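Local coordinates for DNA repair protein RecO (Deinococcus radiodurans, PDB 1U5K) that probably takes part in DNA repair and in recombination by the RecF pathway, and binds a zinc ion, at residues 82-88 with 123-129; 131-136 with 201-206; 165-170 with 220-225. All blocks are in the same frame, centred on the assembly; numbering follows the deposited sequence.

Overall arrangement
From the N terminus the chain first builds the five-stranded OB-fold domain, then passes through residues 82-88 into the helical part. Contact 1 closes the loop made by helices 86-102 and 110-125, bringing the start of the first to the end of the second. Contact 2 opens soon after, on helix 129-141, and touches contact 1 where Val132 packs on Val123 and Gln126. Its loop takes in the four-cysteine zinc site before returning at 201-206. Contact 3 opens inside that loop, near the zinc, and closes later on helix 211-225, so contacts 2 and 3 cross. Their nearest atoms are about 10 Å apart; the nearest atoms of contacts 1 and 3 are about 16 Å apart.

Contact 1: residues 82-88 with 123-129; sequences TLAEPER and VAHQPDP
Arg88, in the first turn of helix 86-102, reaches across to carbonyls of the last turn of helix 110-125 and of the residue just after it, so two consecutive helices of RecO's helical domain are tied where one starts and the other stops. Its NH1 does the polar work. This nitrogen donates to Val123 O at 2.9 Å and to Gln126 O at 2.8 Å, with N-H...O angles of 158° and 161°. Both acceptors lie near the guanidinium plane, although the donor stands above the carbonyl plane of Val123. Ala124 O lies over a face of the group, poorly angled for a bond. On its own segment, Arg88 NE meets Glu85 OE1 at 2.9 Å in a salt bridge, so the guanidinium is held at its edge from more than one direction and its rotation is fixed. An extended chain from CG to NE carries it there, running alongside Val123 O, with Arg88 CG 3.4 Å from that oxygen. Water adds a further link: one molecule gives a hydrogen to Ala124 O at 2.8 Å and makes a weak hydrogen bond with Thr82 OG1.

The apolar packing sits beside this. Near the surface, the Glu87 side chain crosses the Pro129 ring at about a right angle. Deeper in, Phe53 and Ala92 pack on Leu83, whose CD2 touches Val123 CG1 at 3.8 Å and Ala124 CB at 3.7 Å.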
# COMPACT_ATOMS: atom_id res chain seq x y z
N THR A 82 -16.49 -1.70 -19.67
CA THR A 82 -16.46 -0.28 -19.38
C THR A 82 -15.53 0.07 -18.19
O THR A 82 -15.03 1.19 -18.06
CB THR A 82 -17.97 -0.07 -19.17
OG1 THR A 82 -18.59 0.75 -20.17
CG2 THR A 82 -18.42 0.26 -17.81
N LEU A 83 -15.28 -0.91 -17.33
CA LEU A 83 -14.23 -0.83 -16.32
C LEU A 83 -12.83 -0.57 -16.86
O LEU A 83 -11.94 -0.21 -16.09
CB LEU A 83 -14.25 -2.05 -15.40
CG LEU A 83 -15.49 -2.21 -14.52
CD1 LEU A 83 -15.41 -3.42 -13.59
CD2 LEU A 83 -15.80 -0.92 -13.77
N ALA A 84 -12.63 -0.71 -18.16
CA ALA A 84 -11.36 -0.29 -18.76
C ALA A 84 -11.22 1.23 -18.85
O ALA A 84 -10.12 1.75 -18.98
CB ALA A 84 -11.15 -0.94 -20.12
N GLU A 85 -12.31 1.97 -18.72
CA GLU A 85 -12.21 3.41 -18.62
C GLU A 85 -11.46 3.75 -17.32
O GLU A 85 -11.84 3.26 -16.26
CB GLU A 85 -13.59 4.07 -18.64
CG GLU A 85 -14.43 3.84 -19.88
CD GLU A 85 -15.86 4.34 -19.70
OE1 GLU A 85 -16.08 5.26 -18.89
OE2 GLU A 85 -16.78 3.81 -20.36
N PRO A 86 -10.41 4.57 -17.38
CA PRO A 86 -9.54 4.80 -16.21
C PRO A 86 -10.22 5.23 -14.91
O PRO A 86 -9.82 4.77 -13.84
CB PRO A 86 -8.55 5.86 -16.69
CG PRO A 86 -8.55 5.75 -18.18
CD PRO A 86 -9.92 5.26 -18.59
N GLU A 87 -11.21 6.11 -14.98
CA GLU A 87 -11.91 6.54 -13.77
C GLU A 87 -12.74 5.43 -13.13
O GLU A 87 -12.77 5.27 -11.91
CB GLU A 87 -12.79 7.77 -14.03
CG GLU A 87 -13.62 8.12 -12.82
CD GLU A 87 -14.41 9.41 -12.94
OE1 GLU A 87 -15.28 9.47 -13.82
OE2 GLU A 87 -14.17 10.34 -12.13
N ARG A 88 -13.41 4.65 -13.97
CA ARG A 88 -14.18 3.50 -13.53
C ARG A 88 -13.27 2.40 -12.99
O ARG A 88 -13.56 1.80 -11.97
CB ARG A 88 -15.07 2.99 -14.67
CG ARG A 88 -16.05 4.05 -15.20
CD ARG A 88 -17.05 3.52 -16.18
NE ARG A 88 -17.87 4.60 -16.70
CZ ARG A 88 -18.97 5.08 -16.15
NH1 ARG A 88 -19.48 4.55 -15.05
NH2 ARG A 88 -19.57 6.11 -16.73
N VAL A 123 -20.28 1.05 -10.63
CA VAL A 123 -19.10 1.80 -11.04
C VAL A 123 -18.95 1.70 -12.55
O VAL A 123 -18.47 2.62 -13.20
CB VAL A 123 -17.84 1.30 -10.31
CG1 VAL A 123 -16.57 1.67 -11.03
CG2 VAL A 123 -17.82 1.80 -8.87
N ALA A 124 -19.34 0.55 -13.09
CA ALA A 124 -19.22 0.32 -14.52
C ALA A 124 -20.28 1.10 -15.31
O ALA A 124 -20.00 1.52 -16.43
CB ALA A 124 -19.35 -1.16 -14.83
N HIS A 125 -21.46 1.30 -14.74
CA HIS A 125 -22.61 1.82 -15.50
C HIS A 125 -23.17 3.19 -15.15
O HIS A 125 -23.83 3.81 -15.99
CB HIS A 125 -23.76 0.83 -15.44
CG HIS A 125 -23.39 -0.52 -15.97
ND1 HIS A 125 -22.71 -0.66 -17.16
CD2 HIS A 125 -23.56 -1.76 -15.47
CE1 HIS A 125 -22.52 -1.95 -17.40
NE2 HIS A 125 -23.01 -2.64 -16.38
N GLN A 126 -22.93 3.66 -13.93
CA GLN A 126 -23.54 4.89 -13.43
C GLN A 126 -22.73 6.15 -13.74
O GLN A 126 -21.51 6.10 -13.93
CB GLN A 126 -23.85 4.80 -11.93
CG GLN A 126 -24.82 3.71 -11.47
CD GLN A 126 -26.27 3.85 -11.94
OE1 GLN A 126 -27.17 3.33 -11.28
NE2 GLN A 126 -26.50 4.51 -13.06
N PRO A 127 -23.41 7.29 -13.91
CA PRO A 127 -22.73 8.55 -14.20
C PRO A 127 -21.70 9.03 -13.17
O PRO A 127 -20.76 9.69 -13.59
CB PRO A 127 -23.87 9.58 -14.33
CG PRO A 127 -25.17 8.85 -14.26
CD PRO A 127 -24.87 7.40 -14.06
N ASP A 128 -21.84 8.69 -11.89
CA ASP A 128 -21.02 9.20 -10.81
C ASP A 128 -20.43 8.00 -10.03
O ASP A 128 -20.96 7.59 -8.99
CB ASP A 128 -21.91 10.08 -9.94
CG ASP A 128 -21.15 10.87 -8.91
OD1 ASP A 128 -19.96 10.62 -8.66
OD2 ASP A 128 -21.74 11.79 -8.29
N PRO A 129 -19.39 7.39 -10.58
CA PRO A 129 -18.82 6.21 -9.92
C PRO A 129 -18.22 6.51 -8.55
O PRO A 129 -18.32 5.60 -7.73
CB PRO A 129 -17.83 5.66 -10.94
CG PRO A 129 -17.50 6.80 -11.76
CD PRO A 129 -18.74 7.66 -11.87
O HOH W 1 -20.84 2.95 -18.67

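Contact 2: residues 131-136 with 201-206; sequences WVALVM and SFEQPV
Trp131 and Val135 on helix 129-141 look onto segment 201-206, with CA atoms 6.6 Å apart for Trp131 and Pro205 and 6.7 Å for Val135 and Ser201. The indole does most of the touching. With CG anti to the backbone N (chi1 -173°), the ring swings out over the backbone of Pro205 and Val206. Its NE1 donates to Ser201 O at 3.0 Å, an almost straight bond (163°) with the oxygen in the ring plane. NE1 stands well above the carbonyl plane, off any lone pair, and Gln204 N binds the same oxygen from the other face, so two donors grip it.

One indole face is covered by backbone: Pro205 CA makes a CH-pi contact 3.7 Å from the centroid of the five-membered ring, and Val206 N lies over the six-membered end. Val206 CG2 adds a contact with Trp131 CH2 at 3.6 Å. The other face takes Val135 CG2 from its own helix, and Phe189 meets the ring with planes at about 55°. Here the helical domain is joined over a long loop that carries the zinc site, helix 129-141 packing against helix 198-203 and the chain leading on towards helix 211-225.

Phe202 fills the flank nearer helix 110-125. Val132 CG2 lies over one face of its ring and Val132 CG1 touches Phe202 CZ at 4.0 Å. Val135 CG1 approaches Phe202 CE2 at 3.8 Å, and Met136 SD comes obliquely to Phe202 CZ at 4.3 Å.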
# COMPACT_ATOMS: atom_id res chain seq x y z
N TRP A 131 -19.58 8.30 -6.33
CA TRP A 131 -20.73 8.25 -5.44
C TRP A 131 -21.17 6.80 -5.22
O TRP A 131 -21.56 6.42 -4.11
CB TRP A 131 -21.91 9.12 -5.90
CG TRP A 131 -23.00 9.17 -4.88
CD1 TRP A 131 -24.27 8.73 -5.04
CD2 TRP A 131 -22.90 9.66 -3.54
NE1 TRP A 131 -24.97 8.89 -3.87
CE2 TRP A 131 -24.16 9.48 -2.93
CE3 TRP A 131 -21.88 10.24 -2.78
CZ2 TRP A 131 -24.42 9.83 -1.61
CZ3 TRP A 131 -22.12 10.55 -1.47
CH2 TRP A 131 -23.39 10.39 -0.91
N VAL A 132 -21.12 6.00 -6.27
CA VAL A 132 -21.40 4.57 -6.11
C VAL A 132 -20.45 3.99 -5.06
O VAL A 132 -20.88 3.28 -4.14
CB VAL A 132 -21.29 3.81 -7.44
CG1 VAL A 132 -21.55 2.32 -7.29
CG2 VAL A 132 -22.28 4.35 -8.48
N ALA A 133 -19.17 4.31 -5.17
CA ALA A 133 -18.18 3.73 -4.26
C ALA A 133 -18.36 4.20 -2.82
O ALA A 133 -18.25 3.38 -1.91
CB ALA A 133 -16.76 3.99 -4.76
N LEU A 134 -18.65 5.48 -2.61
CA LEU A 134 -18.99 5.99 -1.29
C LEU A 134 -20.15 5.23 -0.67
O LEU A 134 -20.07 4.72 0.45
CB LEU A 134 -19.27 7.50 -1.26
CG LEU A 134 -18.03 8.34 -1.01
CD1 LEU A 134 -18.37 9.79 -1.25
CD2 LEU A 134 -17.36 8.12 0.36
N VAL A 135 -21.22 5.12 -1.44
CA VAL A 135 -22.44 4.50 -0.96
C VAL A 135 -22.23 3.03 -0.62
O VAL A 135 -22.65 2.58 0.44
CB VAL A 135 -23.59 4.68 -1.97
CG1 VAL A 135 -24.76 3.80 -1.62
CG2 VAL A 135 -23.98 6.13 -1.99
N MET A 136 -21.54 2.32 -1.50
CA MET A 136 -21.37 0.88 -1.41
C MET A 136 -20.37 0.55 -0.30
O MET A 136 -20.57 -0.39 0.47
CB MET A 136 -20.91 0.33 -2.76
CG MET A 136 -21.98 0.50 -3.84
SD MET A 136 -23.48 -0.38 -3.46
CE MET A 136 -23.06 -1.90 -3.95
N SER A 201 -29.95 5.90 -1.67
CA SER A 201 -28.75 6.73 -1.57
C SER A 201 -28.22 7.28 -2.90
O SER A 201 -27.75 8.41 -2.95
CB SER A 201 -27.64 5.97 -0.85
OG SER A 201 -27.95 5.87 0.53
N PHE A 202 -28.30 6.48 -3.96
CA PHE A 202 -27.87 6.91 -5.29
C PHE A 202 -28.66 8.12 -5.77
O PHE A 202 -28.18 8.89 -6.60
CB PHE A 202 -28.05 5.81 -6.34
CG PHE A 202 -27.09 4.65 -6.25
CD1 PHE A 202 -27.33 3.53 -7.03
CD2 PHE A 202 -25.99 4.65 -5.41
CE1 PHE A 202 -26.50 2.43 -6.98
CE2 PHE A 202 -25.15 3.55 -5.36
CZ PHE A 202 -25.38 2.44 -6.15
N GLU A 203 -29.87 8.28 -5.26
CA GLU A 203 -30.74 9.38 -5.65
C GLU A 203 -30.40 10.65 -4.88
O GLU A 203 -30.74 11.75 -5.31
CB GLU A 203 -32.21 8.95 -5.55
CG GLU A 203 -32.91 9.51 -4.32
CD GLU A 203 -33.92 8.58 -3.66
OE1 GLU A 203 -34.61 7.80 -4.37
OE2 GLU A 203 -34.02 8.67 -2.41
N GLN A 204 -29.68 10.54 -3.77
CA GLN A 204 -29.30 11.71 -2.99
C GLN A 204 -27.81 11.95 -2.88
O GLN A 204 -27.28 11.95 -1.77
CB GLN A 204 -29.84 11.57 -1.56
CG GLN A 204 -31.28 11.10 -1.45
CD GLN A 204 -32.08 11.83 -0.37
OE1 GLN A 204 -31.59 12.77 0.26
NE2 GLN A 204 -33.33 11.41 -0.19
N PRO A 205 -27.11 12.19 -3.99
CA PRO A 205 -25.66 12.39 -3.90
C PRO A 205 -25.27 13.59 -3.04
O PRO A 205 -25.95 14.61 -3.02
CB PRO A 205 -25.23 12.60 -5.36
CG PRO A 205 -26.47 13.03 -6.08
CD PRO A 205 -27.60 12.35 -5.37
N VAL A 206 -24.17 13.45 -2.31
CA VAL A 206 -23.59 14.55 -1.55
C VAL A 206 -22.71 15.27 -2.56
O VAL A 206 -22.07 14.63 -3.39
CB VAL A 206 -22.80 14.01 -0.34
CG1 VAL A 206 -21.80 15.02 0.20
CG2 VAL A 206 -23.76 13.60 0.77

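Contact 3: residues 165-170 with 220-225; sequences DPLGGQ and KFVTVQ
Gln170 OE1 stands at the edge of the Phe221 ring, close to its plane and 4.2 Å from Phe221 CE1, while Gln225 CG, one turn on, lies over one face, offset toward the rim. The amide of Gln170 is turned 49° to that ring and 45° to the amide of Gln225. Gln170 belongs to the loop of the antiparallel hairpin 163-164/171-172 in the zinc-binding region; Phe221 and Gln225 sit on helix 211-225, against which the loop lies. An Asx motif shapes the loop, Asp165 OD1 accepting from Gly168 N. In a second, separate bond the carboxylate takes Gln170 N on Asp165 OD2 at 2.9 Å. The Asp165 side chain itself is about 8 Å from those of the zinc ligands Cys153 and Cys176.

Closest approach of the backbones comes at Gly169, whose CA is 4.1 Å from that of Phe221. With no side chain between them, Gly169 comes right up to the helix backbone, its O 3.5 Å from Phe221 CB; its positive phi (69°) is one that favours glycine. Lys220 lies along the loop through its methylenes: CG meets Gly169 N at 3.4 Å. Bends at chi2 and chi3 bring Lys220 CE to Pro166 O at 3.2 Å. Val224 CG2 touches Leu167 O.

Polar bridging falls to a single water, which donates to Gly168 O and to Gln170 OE1 and accepts from Gln225 NE2 at 2.9 Å.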
# COMPACT_ATOMS: atom_id res chain seq x y z
N ASP A 165 -15.01 12.96 14.61
CA ASP A 165 -14.28 12.23 15.63
C ASP A 165 -12.92 11.87 15.02
O ASP A 165 -12.81 10.83 14.37
CB ASP A 165 -15.07 10.95 15.96
CG ASP A 165 -14.32 10.03 16.87
OD1 ASP A 165 -13.34 10.52 17.47
OD2 ASP A 165 -14.64 8.82 17.02
N PRO A 166 -11.90 12.71 15.16
CA PRO A 166 -10.59 12.41 14.57
C PRO A 166 -9.87 11.22 15.19
O PRO A 166 -9.04 10.62 14.50
CB PRO A 166 -9.80 13.73 14.71
CG PRO A 166 -10.60 14.64 15.57
CD PRO A 166 -11.98 14.05 15.78
N LEU A 167 -10.20 10.82 16.42
CA LEU A 167 -9.54 9.67 17.04
C LEU A 167 -10.12 8.30 16.68
O LEU A 167 -9.40 7.35 16.40
CB LEU A 167 -9.46 9.89 18.55
CG LEU A 167 -8.73 11.21 18.84
CD1 LEU A 167 -8.60 11.52 20.33
CD2 LEU A 167 -7.33 11.27 18.21
N GLY A 168 -11.44 8.20 16.62
CA GLY A 168 -12.09 6.91 16.45
C GLY A 168 -12.88 6.78 15.17
O GLY A 168 -13.35 5.69 14.85
N GLY A 169 -13.07 7.88 14.46
CA GLY A 169 -13.86 7.90 13.24
C GLY A 169 -15.36 7.69 13.37
O GLY A 169 -16.05 7.33 12.40
N GLN A 170 -15.90 7.94 14.56
CA GLN A 170 -17.33 7.92 14.81
C GLN A 170 -17.82 9.36 14.76
O GLN A 170 -17.37 10.11 13.89
CB GLN A 170 -17.57 7.21 16.14
CG GLN A 170 -17.17 5.76 16.08
CD GLN A 170 -17.42 4.90 17.30
OE1 GLN A 170 -17.11 3.72 17.24
NE2 GLN A 170 -18.01 5.42 18.36
N LYS A 220 -10.70 6.53 8.80
CA LYS A 220 -10.42 6.53 10.22
C LYS A 220 -11.17 5.40 10.92
O LYS A 220 -10.59 4.61 11.67
CB LYS A 220 -10.83 7.88 10.84
CG LYS A 220 -10.46 8.06 12.31
CD LYS A 220 -9.03 7.70 12.66
CE LYS A 220 -7.95 8.64 12.18
NZ LYS A 220 -6.68 8.26 12.88
N PHE A 221 -12.47 5.33 10.67
CA PHE A 221 -13.30 4.30 11.27
C PHE A 221 -12.79 2.90 10.95
O PHE A 221 -12.63 2.10 11.88
CB PHE A 221 -14.76 4.46 10.80
CG PHE A 221 -15.70 3.45 11.38
CD1 PHE A 221 -16.08 3.51 12.70
CD2 PHE A 221 -16.18 2.42 10.61
CE1 PHE A 221 -16.98 2.59 13.24
CE2 PHE A 221 -17.06 1.49 11.14
CZ PHE A 221 -17.46 1.58 12.46
N VAL A 222 -12.55 2.59 9.68
CA VAL A 222 -12.15 1.24 9.28
C VAL A 222 -10.79 0.86 9.88
O VAL A 222 -10.61 -0.25 10.37
CB VAL A 222 -12.23 1.03 7.75
CG1 VAL A 222 -11.57 -0.28 7.36
CG2 VAL A 222 -13.67 1.05 7.26
N THR A 223 -9.84 1.77 9.83
CA THR A 223 -8.50 1.59 10.35
C THR A 223 -8.52 1.43 11.86
O THR A 223 -7.76 0.63 12.37
CB THR A 223 -7.61 2.78 9.93
OG1 THR A 223 -7.37 2.73 8.51
CG2 THR A 223 -6.19 2.58 10.47
N VAL A 224 -9.37 2.15 12.59
CA VAL A 224 -9.47 1.94 14.03
C VAL A 224 -10.16 0.62 14.36
O VAL A 224 -9.74 -0.09 15.26
CB VAL A 224 -10.14 3.12 14.75
CG1 VAL A 224 -10.46 2.79 16.21
CG2 VAL A 224 -9.24 4.33 14.62
N GLN A 225 -11.21 0.26 13.63
CA GLN A 225 -12.03 -0.89 13.97
C GLN A 225 -11.44 -2.22 13.49
O GLN A 225 -11.64 -3.24 14.14
CB GLN A 225 -13.42 -0.77 13.34
CG GLN A 225 -14.32 0.36 13.86
CD GLN A 225 -15.10 -0.06 15.09
OE1 GLN A 225 -15.77 -1.10 15.06
NE2 GLN A 225 -14.99 0.72 16.16
O HOH W 2 -14.13 3.44 16.27